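Local coordinates for protein rubber oxygenase (Streptomyces sp., PDB 5O1L) that cleaves rubber, poly(cis-1,4-isoprene), oxidatively at its double bonds with dioxygen, using a non-covalently bound heme b, to give oligo-isoprenoids ending in keto and aldehyde groups, at residues 95-100 with 194-199; 306-311 with 318-323; 120-125 with 237-242. All blocks are in the same frame, centred on the assembly; numbering follows the deposited sequence. Where two conformers were deposited one is given.

Interaction 1: 95-100 with 194-199. With HEM (protoporphyrin IX containing Fe), chain C.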
loop_
_atom_site.group_PDB
_atom_site.type_symbol
_atom_site.label_atom_id
_atom_site.label_comp_id
_atom_site.label_asym_id
_atom_site.label_seq_id
_atom_site.Cartn_x
_atom_site.Cartn_y
_atom_site.Cartn_z
ATOM N N GLY A 95 3.923 -22.914 19.588
ATOM C CA GLY A 95 5.000 -23.460 18.758
ATOM C C GLY A 95 4.804 -23.347 17.268
ATOM O O GLY A 95 5.770 -23.085 16.576
ATOM N N ASP A 96 3.596 -23.600 16.799
ATOM C CA ASP A 96 3.301 -23.521 15.360
ATOM C C ASP A 96 3.467 -22.084 14.863
ATOM O O ASP A 96 4.044 -21.873 13.780
ATOM C CB ASP A 96 1.919 -24.089 14.976
ATOM C CG ASP A 96 0.722 -23.556 15.828
ATOM O OD1 ASP A 96 0.831 -22.689 16.787
ATOM O OD2 ASP A 96 -0.422 -24.026 15.491
ATOM N N LEU A 97 3.026 -21.118 15.652
ATOM C CA LEU A 97 3.204 -19.719 15.270
ATOM C C LEU A 97 4.651 -19.338 15.362
ATOM O O LEU A 97 5.199 -18.620 14.486
ATOM C CB LEU A 97 2.332 -18.847 16.163
ATOM C CG LEU A 97 2.382 -17.359 15.834
ATOM C CD1 LEU A 97 1.823 -17.105 14.448
ATOM C CD2 LEU A 97 1.600 -16.546 16.837
ATOM N N ARG A 98 5.378 -19.735 16.386
ATOM C CA ARG A 98 6.799 -19.441 16.457
ATOM C C ARG A 98 7.548 -19.945 15.206
ATOM O O ARG A 98 8.313 -19.178 14.586
ATOM C CB ARG A 98 7.455 -20.041 17.700
ATOM C CG ARG A 98 8.941 -19.689 17.770
ATOM C CD ARG A 98 9.695 -20.179 19.004
ATOM N NE ARG A 98 9.317 -21.506 19.439
ATOM C CZ ARG A 98 9.604 -22.688 18.883
ATOM N NH1 ARG A 98 10.293 -22.809 17.743
ATOM N NH2 ARG A 98 9.169 -23.786 19.504
ATOM N N GLU A 99 7.270 -21.165 14.819
ATOM C CA GLU A 99 7.932 -21.750 13.662
ATOM C C GLU A 99 7.585 -20.947 12.395
ATOM O O GLU A 99 8.488 -20.643 11.613
ATOM C CB GLU A 99 7.501 -23.209 13.501
ATOM C CG GLU A 99 7.987 -23.980 12.311
ATOM C CD GLU A 99 7.608 -25.453 12.445
ATOM O OE1 GLU A 99 6.464 -25.834 12.097
ATOM O OE2 GLU A 99 8.443 -26.206 12.984
ATOM N N PHE A 100 6.308 -20.610 12.249
ATOM C CA PHE A 100 5.873 -19.769 11.105
ATOM C C PHE A 100 6.649 -18.487 11.108
ATOM O O PHE A 100 7.158 -18.055 10.028
ATOM C CB PHE A 100 4.377 -19.520 11.110
ATOM C CG PHE A 100 3.966 -18.433 10.153
ATOM C CD1 PHE A 100 3.925 -18.743 8.793
ATOM C CD2 PHE A 100 3.777 -17.104 10.579
ATOM C CE1 PHE A 100 3.648 -17.744 7.903
ATOM C CE2 PHE A 100 3.545 -16.115 9.628
ATOM C CZ PHE A 100 3.458 -16.473 8.313
ATOM N N THR A 194 1.696 -8.113 9.283
ATOM C CA THR A 194 0.674 -7.938 8.272
ATOM C C THR A 194 0.267 -9.239 7.669
ATOM O O THR A 194 -0.920 -9.500 7.438
ATOM C CB THR A 194 1.150 -6.923 7.216
ATOM O OG1 THR A 194 1.473 -5.652 7.834
ATOM C CG2 THR A 194 0.100 -6.802 6.082
ATOM N N ARG A 195 1.264 -10.079 7.333
ATOM C CA ARG A 195 0.957 -11.394 6.802
ATOM C C ARG A 195 0.038 -12.181 7.731
ATOM O O ARG A 195 -0.909 -12.852 7.311
ATOM C CB ARG A 195 2.271 -12.087 6.521
ATOM C CG ARG A 195 2.218 -13.374 5.841
ATOM C CD ARG A 195 3.568 -13.786 5.359
ATOM N NE ARG A 195 3.366 -15.069 4.834
ATOM C CZ ARG A 195 4.287 -15.956 4.569
ATOM N NH1 ARG A 195 5.515 -15.687 4.835
ATOM N NH2 ARG A 195 3.941 -17.146 4.100
ATOM N N MET A 196 0.291 -12.060 9.027
ATOM C CA MET A 196 -0.524 -12.747 10.032
ATOM C C MET A 196 -1.934 -12.111 10.143
ATOM O O MET A 196 -2.935 -12.867 10.207
ATOM C CB MET A 196 0.145 -12.705 11.411
ATOM C CG MET A 196 1.454 -13.445 11.507
ATOM S SD MET A 196 2.376 -13.076 13.049
ATOM C CE MET A 196 1.105 -13.368 14.240
ATOM N N VAL A 197 -2.029 -10.784 10.111
ATOM C CA VAL A 197 -3.319 -10.100 10.083
ATOM C C VAL A 197 -4.125 -10.597 8.881
ATOM O O VAL A 197 -5.304 -10.977 8.983
ATOM C CB VAL A 197 -3.227 -8.581 10.084
ATOM C CG1 VAL A 197 -4.593 -7.960 9.850
ATOM C CG2 VAL A 197 -2.623 -8.122 11.374
ATOM N N HIS A 198 -3.529 -10.577 7.663
ATOM C CA HIS A 198 -4.261 -10.986 6.510
ATOM C C HIS A 198 -4.730 -12.445 6.678
ATOM O O HIS A 198 -5.836 -12.739 6.259
ATOM C CB HIS A 198 -3.367 -10.810 5.259
ATOM C CG HIS A 198 -3.200 -9.392 4.805
ATOM N ND1 HIS A 198 -2.187 -9.041 3.937
ATOM C CD2 HIS A 198 -3.948 -8.269 5.019
ATOM C CE1 HIS A 198 -2.327 -7.745 3.676
ATOM N NE2 HIS A 198 -3.357 -7.233 4.318
ATOM N N ALA A 199 -3.891 -13.323 7.185
ATOM C CA ALA A 199 -4.257 -14.697 7.384
ATOM C C ALA A 199 -5.445 -14.832 8.368
ATOM O O ALA A 199 -6.363 -15.639 8.139
ATOM C CB ALA A 199 -3.045 -15.474 7.823
HETATM C CHA HEM C . -4.619 -5.224 7.386
HETATM C CHB HEM C . -1.126 -3.820 4.493
HETATM C CHC HEM C . -3.387 -5.840 0.787
HETATM C CHD HEM C . -7.273 -6.296 3.522
HETATM C C1A HEM C . -3.469 -4.739 6.874
HETATM C C2A HEM C . -2.467 -4.125 7.715
HETATM C C3A HEM C . -1.502 -3.691 6.892
HETATM C C4A HEM C . -1.834 -4.057 5.591
HETATM C CMA HEM C . -0.272 -2.947 7.351
HETATM C CAA HEM C . -2.482 -3.952 9.253
HETATM C CBA HEM C . -3.291 -2.696 9.628
HETATM C CGA HEM C . -2.949 -2.282 11.013
HETATM O O1A HEM C . -3.519 -2.958 11.877
HETATM O O2A HEM C . -2.108 -1.321 11.210
HETATM C C1B HEM C . -1.425 -4.289 3.218
HETATM C C2B HEM C . -0.559 -4.084 2.108
HETATM C C3B HEM C . -1.130 -4.649 1.055
HETATM C C4B HEM C . -2.405 -5.196 1.494
HETATM C CMB HEM C . 0.781 -3.378 2.107
HETATM C CAB HEM C . -0.753 -4.872 -0.318
HETATM C CBB HEM C . 0.468 -4.477 -0.950
HETATM C C1C HEM C . -4.671 -6.157 1.203
HETATM C C2C HEM C . -5.714 -6.548 0.272
HETATM C C3C HEM C . -6.792 -6.691 1.083
HETATM C C4C HEM C . -6.385 -6.305 2.423
HETATM C CMC HEM C . -5.554 -6.845 -1.191
HETATM C CAC HEM C . -8.158 -7.070 0.691
HETATM C CBC HEM C . -8.646 -7.552 -0.520
HETATM C C1D HEM C . -6.878 -6.030 4.807
HETATM C C2D HEM C . -7.763 -6.168 5.981
HETATM C C3D HEM C . -7.048 -5.874 7.061
HETATM C C4D HEM C . -5.694 -5.589 6.579
HETATM C CMD HEM C . -9.205 -6.491 5.856
HETATM C CAD HEM C . -7.539 -5.834 8.528
HETATM C CBD HEM C . -8.126 -4.449 8.770
HETATM C CGD HEM C . -8.693 -4.404 10.193
HETATM O O1D HEM C . -8.176 -3.580 10.981
HETATM O O2D HEM C . -9.632 -5.143 10.595
HETATM N NA HEM C . -3.054 -4.721 5.581
HETATM N NB HEM C . -2.513 -4.931 2.772
HETATM N NC HEM C . -5.075 -5.978 2.497
HETATM N ND HEM C . -5.619 -5.757 5.228
HETATM FE FE HEM C . -4.072 -5.379 4.026
#

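Interaction 2: 306-311 with 318-323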
loop_
_atom_site.group_PDB
_atom_site.type_symbol
_atom_site.label_atom_id
_atom_site.label_comp_id
_atom_site.label_asym_id
_atom_site.label_seq_id
_atom_site.Cartn_x
_atom_site.Cartn_y
_atom_site.Cartn_z
ATOM N N VAL A 306 -15.217 9.039 4.809
ATOM C CA VAL A 306 -14.440 8.976 6.045
ATOM C C VAL A 306 -13.015 9.491 5.810
ATOM O O VAL A 306 -12.528 10.294 6.577
ATOM C CB VAL A 306 -14.395 7.569 6.666
ATOM C CG1 VAL A 306 -13.494 7.582 7.875
ATOM C CG2 VAL A 306 -15.791 7.142 7.126
ATOM N N LEU A 307 -12.341 9.017 4.755
ATOM C CA LEU A 307 -10.981 9.471 4.527
ATOM C C LEU A 307 -10.928 10.985 4.248
ATOM O O LEU A 307 -10.042 11.669 4.753
ATOM C CB LEU A 307 -10.375 8.727 3.348
ATOM C CG LEU A 307 -8.914 9.020 2.991
ATOM C CD1 LEU A 307 -8.026 8.824 4.207
ATOM C CD2 LEU A 307 -8.482 8.087 1.859
ATOM N N LEU A 308 -11.839 11.503 3.433
ATOM C CA LEU A 308 -11.805 12.941 3.131
ATOM C C LEU A 308 -11.968 13.778 4.395
ATOM O O LEU A 308 -11.301 14.793 4.560
ATOM C CB LEU A 308 -12.840 13.303 2.094
ATOM C CG LEU A 308 -12.581 12.863 0.695
ATOM C CD1 LEU A 308 -13.810 13.085 -0.157
ATOM C CD2 LEU A 308 -11.345 13.544 0.099
ATOM N N GLY A 309 -12.805 13.265 5.308
ATOM C CA GLY A 309 -12.987 13.882 6.599
ATOM C C GLY A 309 -11.770 13.845 7.480
ATOM O O GLY A 309 -11.435 14.863 8.084
ATOM N N ILE A 310 -11.087 12.707 7.515
ATOM C CA ILE A 310 -9.869 12.549 8.289
ATOM C C ILE A 310 -8.817 13.558 7.818
ATOM O O ILE A 310 -8.190 14.215 8.607
ATOM C CB ILE A 310 -9.291 11.127 8.111
ATOM C CG1 ILE A 310 -10.127 10.113 8.871
ATOM C CG2 ILE A 310 -7.820 11.026 8.520
ATOM C CD1 ILE A 310 -9.926 8.688 8.389
ATOM N N VAL A 311 -8.633 13.678 6.504
ATOM C CA VAL A 311 -7.586 14.547 5.976
ATOM C C VAL A 311 -7.885 16.031 6.246
ATOM O O VAL A 311 -6.994 16.810 6.592
ATOM C CB VAL A 311 -7.401 14.276 4.488
ATOM C CG1 VAL A 311 -6.393 15.257 3.909
ATOM C CG2 VAL A 311 -6.923 12.833 4.292
ATOM N N LEU A 318 -5.018 21.362 4.627
ATOM C CA LEU A 318 -5.645 20.734 3.449
ATOM C C LEU A 318 -7.124 20.880 3.527
ATOM O O LEU A 318 -7.803 20.030 4.141
ATOM C CB LEU A 318 -5.334 19.258 3.266
ATOM C CG LEU A 318 -3.962 18.976 2.688
ATOM C CD1 LEU A 318 -3.641 17.502 2.748
ATOM C CD2 LEU A 318 -3.748 19.467 1.220
ATOM N N THR A 319 -7.651 21.903 2.876
ATOM C CA THR A 319 -9.078 22.118 2.894
ATOM C C THR A 319 -9.783 21.168 1.951
ATOM O O THR A 319 -9.156 20.549 1.071
ATOM C CB THR A 319 -9.387 23.553 2.528
ATOM O OG1 THR A 319 -8.998 23.755 1.173
ATOM C CG2 THR A 319 -8.628 24.550 3.429
ATOM N N ARG A 320 -11.083 20.983 2.092
ATOM C CA ARG A 320 -11.796 20.088 1.198
ATOM C C ARG A 320 -11.568 20.401 -0.319
ATOM O O ARG A 320 -11.375 19.490 -1.097
ATOM C CB ARG A 320 -13.317 20.056 1.538
ATOM C CG ARG A 320 -13.629 18.959 2.538
ATOM C CD ARG A 320 -15.128 18.900 2.899
ATOM N NE ARG A 320 -15.904 17.946 2.064
ATOM C CZ ARG A 320 -15.923 16.610 2.221
ATOM N NH1 ARG A 320 -15.258 16.010 3.219
ATOM N NH2 ARG A 320 -16.645 15.867 1.388
ATOM N N PRO A 321 -11.562 21.697 -0.698
ATOM C CA PRO A 321 -11.378 21.942 -2.121
ATOM C C PRO A 321 -9.958 21.689 -2.563
ATOM O O PRO A 321 -9.765 21.275 -3.693
ATOM C CB PRO A 321 -11.734 23.421 -2.282
ATOM C CG PRO A 321 -12.659 23.626 -1.185
ATOM C CD PRO A 321 -12.077 22.899 -0.020
ATOM N N LEU A 322 -8.983 21.918 -1.729
ATOM C CA LEU A 322 -7.572 21.578 -2.104
ATOM C C LEU A 322 -7.415 20.080 -2.218
ATOM O O LEU A 322 -6.740 19.548 -3.159
ATOM C CB LEU A 322 -6.547 22.105 -1.074
ATOM C CG LEU A 322 -6.347 23.612 -1.122
ATOM C CD1 LEU A 322 -5.280 23.940 -0.056
ATOM C CD2 LEU A 322 -5.907 24.047 -2.491
ATOM N N ILE A 323 -7.995 19.322 -1.306
ATOM C CA ILE A 323 -7.871 17.874 -1.369
ATOM C C ILE A 323 -8.520 17.357 -2.615
ATOM O O ILE A 323 -7.949 16.543 -3.344
ATOM C CB ILE A 323 -8.604 17.172 -0.174
ATOM C CG1 ILE A 323 -7.909 17.492 1.114
ATOM C CG2 ILE A 323 -8.709 15.645 -0.396
ATOM C CD1 ILE A 323 -8.794 17.297 2.343
HETATM O O HOH W 1 -5.809 19.360 6.835
#

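Interaction 3: 120-125 with 237-242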
loop_
_atom_site.group_PDB
_atom_site.type_symbol
_atom_site.label_atom_id
_atom_site.label_comp_id
_atom_site.label_asym_id
_atom_site.label_seq_id
_atom_site.Cartn_x
_atom_site.Cartn_y
_atom_site.Cartn_z
ATOM N N ALA A 120 15.345 3.394 -0.166
ATOM C CA ALA A 120 14.910 4.125 1.042
ATOM C C ALA A 120 15.387 5.578 0.974
ATOM O O ALA A 120 14.614 6.492 1.275
ATOM C CB ALA A 120 15.500 3.448 2.270
ATOM N N GLN A 121 16.629 5.772 0.542
ATOM C CA GLN A 121 17.132 7.147 0.379
ATOM C C GLN A 121 16.353 7.934 -0.659
ATOM O O GLN A 121 16.009 9.104 -0.455
ATOM C CB GLN A 121 18.601 7.175 0.071
ATOM C CG GLN A 121 19.467 6.765 1.226
ATOM C CD GLN A 121 19.492 7.764 2.415
ATOM O OE1 GLN A 121 19.151 8.961 2.318
ATOM N NE2 GLN A 121 19.880 7.254 3.544
ATOM N N PHE A 122 16.000 7.290 -1.762
ATOM C CA PHE A 122 15.220 7.952 -2.789
ATOM C C PHE A 122 13.871 8.382 -2.263
ATOM O O PHE A 122 13.395 9.496 -2.514
ATOM C CB PHE A 122 15.024 6.934 -3.970
ATOM C CG PHE A 122 14.033 7.324 -4.998
ATOM C CD1 PHE A 122 14.262 8.383 -5.881
ATOM C CD2 PHE A 122 12.791 6.703 -5.013
ATOM C CE1 PHE A 122 13.322 8.678 -6.823
ATOM C CE2 PHE A 122 11.823 7.072 -5.947
ATOM C CZ PHE A 122 12.117 8.064 -6.876
ATOM N N SER A 123 13.202 7.500 -1.536
ATOM C CA SER A 123 11.889 7.761 -0.963
ATOM C C SER A 123 11.927 8.962 -0.035
ATOM O O SER A 123 11.007 9.767 -0.019
ATOM C CB SER A 123 11.375 6.496 -0.283
ATOM O OG SER A 123 10.996 5.505 -1.244
ATOM N N LYS A 124 12.972 9.073 0.738
ATOM C CA LYS A 124 13.167 10.242 1.605
ATOM C C LYS A 124 13.419 11.487 0.810
ATOM O O LYS A 124 12.761 12.499 1.020
ATOM C CB LYS A 124 14.320 9.945 2.552
ATOM C CG LYS A 124 14.702 11.110 3.482
ATOM C CD LYS A 124 13.797 11.218 4.716
ATOM C CE LYS A 124 14.574 12.057 5.749
ATOM N NZ LYS A 124 13.737 12.704 6.780
ATOM N N THR A 125 14.316 11.448 -0.180
ATOM C CA THR A 125 14.610 12.624 -1.008
ATOM C C THR A 125 13.394 13.164 -1.671
ATOM O O THR A 125 13.191 14.350 -1.794
ATOM C CB THR A 125 15.653 12.241 -2.051
ATOM O OG1 THR A 125 16.838 11.781 -1.346
ATOM C CG2 THR A 125 16.038 13.365 -2.943
ATOM N N PHE A 237 1.743 2.852 -9.501
ATOM C CA PHE A 237 1.096 4.162 -9.584
ATOM C C PHE A 237 2.005 5.291 -9.161
ATOM O O PHE A 237 2.142 6.303 -9.874
ATOM C CB PHE A 237 -0.152 4.149 -8.642
ATOM C CG PHE A 237 -0.769 5.516 -8.423
ATOM C CD1 PHE A 237 -1.464 6.091 -9.381
ATOM C CD2 PHE A 237 -0.605 6.128 -7.205
ATOM C CE1 PHE A 237 -2.097 7.385 -9.136
ATOM C CE2 PHE A 237 -1.160 7.376 -6.947
ATOM C CZ PHE A 237 -1.904 7.959 -7.923
ATOM N N VAL A 238 2.680 5.166 -8.040
ATOM C CA VAL A 238 3.532 6.252 -7.565
ATOM C C VAL A 238 4.624 6.522 -8.517
ATOM O O VAL A 238 4.929 7.711 -8.787
ATOM C CB VAL A 238 4.053 5.946 -6.144
ATOM C CG1 VAL A 238 5.133 6.909 -5.695
ATOM C CG2 VAL A 238 2.935 5.989 -5.219
ATOM N N MET A 239 5.300 5.497 -9.042
ATOM C CA MET A 239 6.387 5.734 -10.020
ATOM C C MET A 239 5.834 6.428 -11.234
ATOM O O MET A 239 6.491 7.376 -11.758
ATOM C CB MET A 239 7.114 4.433 -10.360
ATOM C CG MET A 239 8.262 4.628 -11.294
ATOM S SD MET A 239 9.522 5.795 -10.676
ATOM C CE MET A 239 10.109 4.944 -9.204
ATOM N N ARG A 240 4.699 5.981 -11.751
ATOM C CA ARG A 240 4.122 6.630 -12.927
ATOM C C ARG A 240 3.867 8.089 -12.677
ATOM O O ARG A 240 4.211 8.967 -13.529
ATOM C CB ARG A 240 2.866 5.954 -13.412
ATOM C CG ARG A 240 2.181 6.638 -14.588
ATOM C CD ARG A 240 0.938 5.861 -15.049
ATOM N NE ARG A 240 -0.171 5.749 -14.072
ATOM C CZ ARG A 240 -1.112 6.645 -13.802
ATOM N NH1 ARG A 240 -1.168 7.848 -14.374
ATOM N NH2 ARG A 240 -2.026 6.343 -12.899
ATOM N N LYS A 241 3.270 8.409 -11.580
ATOM C CA LYS A 241 2.937 9.819 -11.308
ATOM C C LYS A 241 4.181 10.645 -11.069
ATOM O O LYS A 241 4.255 11.810 -11.592
ATOM C CB LYS A 241 2.034 9.919 -10.110
ATOM C CG LYS A 241 0.666 9.367 -10.288
ATOM C CD LYS A 241 -0.093 9.856 -11.515
ATOM C CE LYS A 241 -0.226 11.381 -11.543
ATOM N NZ LYS A 241 -1.100 11.765 -12.690
ATOM N N MET A 242 5.198 10.150 -10.385
ATOM C CA MET A 242 6.400 10.945 -10.154
ATOM C C MET A 242 7.011 11.298 -11.499
ATOM O O MET A 242 7.454 12.459 -11.728
ATOM C CB MET A 242 7.413 10.239 -9.270
ATOM C CG MET A 242 6.908 10.290 -7.856
ATOM S SD MET A 242 8.205 9.833 -6.692
ATOM C CE MET A 242 8.559 8.355 -7.302
#

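Interaction 1: 95-100 with 194-199
Leu-97 and Phe-100 on helix 95-104 reach Arg-195 and Met-196 on helix 187-204 in a buried side-chain contact, one layer behind the heme. The axes of the two short segments approach to 12.8 Å at 131°, and side chains span the gap. Phe-100 has CG anti to its own N (chi1 167°), which sends the ring out to Arg-195. Ring and guanidinium planes stand 76° apart: the ring's edge is driven onto the face of the guanidinium, with CE1 of Phe-100 over its centre, 3.8 Å above the plane. Arg-195 NE and NH2 form salt bridges with Asp-56 and Glu-58, respectively. Nearby, Phe-100 CE2 lies 3.9 Å from Met-196 CG. In one of the two conformers of Met-196, its CE sits 3.8 Å from Leu-97 CD1. Another side of helix 187-204 carries His-198, whose NE2 binds the heme iron axially at 2.0 Å, with CG2 of Thr-194 lying over one face of the imidazole. Around the contact, helix 59-68 meets Phe-100 through Ala-59 and helix 72-79 touches Leu-97 and Met-196 through Val-75 and Leu-79, so helix 187-204 has these helices on one side and the heme on another.

Interaction 2: 306-311 with 318-323
Leu-308 and Val-311, one turn apart on helix 298-313, pack against Leu-318 in the loop and against Arg-320 and Ile-323 in the first turn of helix 320-331, two consecutive helices meeting across the short loop between them. Ile-323 sits at the middle and uses both of its branches. Its CG1 is anti to its carbonyl carbon (chi1 -67°), which carries CD1 across to Val-311 CG1 at 3.5 Å. Its other branch, CG2, meets Leu-308 CD2 at 3.4 Å, a close methyl-methyl contact, the two side chains lying alongside and pointing opposite ways. Val-311 CG1, anti to its own N, also receives Leu-318 CD1 at 3.7 Å, so a single methyl group is touched by two side chains from the other segment. Arg-320 behaves differently: the side chain does not leave the backbone toward the partner helix, but the bend at chi3 (93°) swings the guanidinium back, and NH1 comes to 3.8 Å from Leu-308 CB at the exposed margin. Val-311 and Leu-318 both also touch Phe-385 of helix 373-393. A water bridges the turn through hydrogen bonds, 2.8 Å from Val-311 O and 3.1 Å from Leu-318 N. Thr-319 then caps the new helix, its OG1 accepting a weak bond from Leu-322 N. The chemistry is therefore split: branched aliphatic groups pack together, while one water and the cap serve backbone groups where the chain turns.

Interaction 3: 120-125 with 237-242
One residue before Phe-122, whose ring spans the gap to Met-239 and Met-242, the carbonyl O of Gln-121 is gripped twice by Thr-125. The backbone N of Thr-125 donates to it in the usual helical way, and OG1 of Thr-125 adds a second bond at 2.9 Å, coming from above the carbonyl plane, 41° out of it. This ties down the last turn of helix 113-125. From that turn the contact itself is made by apolar and sulfur groups. Phe-122 holds CG anti to its N (chi1 168°), which carries the ring toward helix 224-244. Met-242 meets it head-on from the other helix: its CE butts against the ring edge near the ring plane, 3.6 Å from Phe-122 CZ. Its SD lies 5.4 Å from the ring centroid and oblique to it, a Met-aromatic contact. The looser partner is Met-239, bent so that its CE turns toward the ring, 4.3 Å from Phe-122 CE2. Helix 251-267 touches both segments, with Asp-253 against Phe-122 and Tyr-257 against Ser-123, Val-238 and Met-239; Val-249, in the loop before it, touches Phe-122 and Met-239. Other residues of helix 224-244 pack on helix 127-142 and, through Phe-237, on helix 320-331.

From the N terminus, helix 95-104 opens interaction 1 and helix 113-125, the next helix, opens interaction 3. Interaction 1 closes first, at 194-199, and interaction 3 only at 237-242, so their two long, mostly helical loops cross. Their centres lie 30 Å apart on opposite sides of the chain's centre: one joins an early helix to the heme-bearing helix 187-204, the other joins its successor to helix 224-244. Interaction 2 comes later and in series, closing a short connection, with six residues between 306-311 and 318-323. Its centre is 23 Å from that of interaction 3, and helix 320-331 runs on to touch Phe-237, linking this helix pair to helix 224-244.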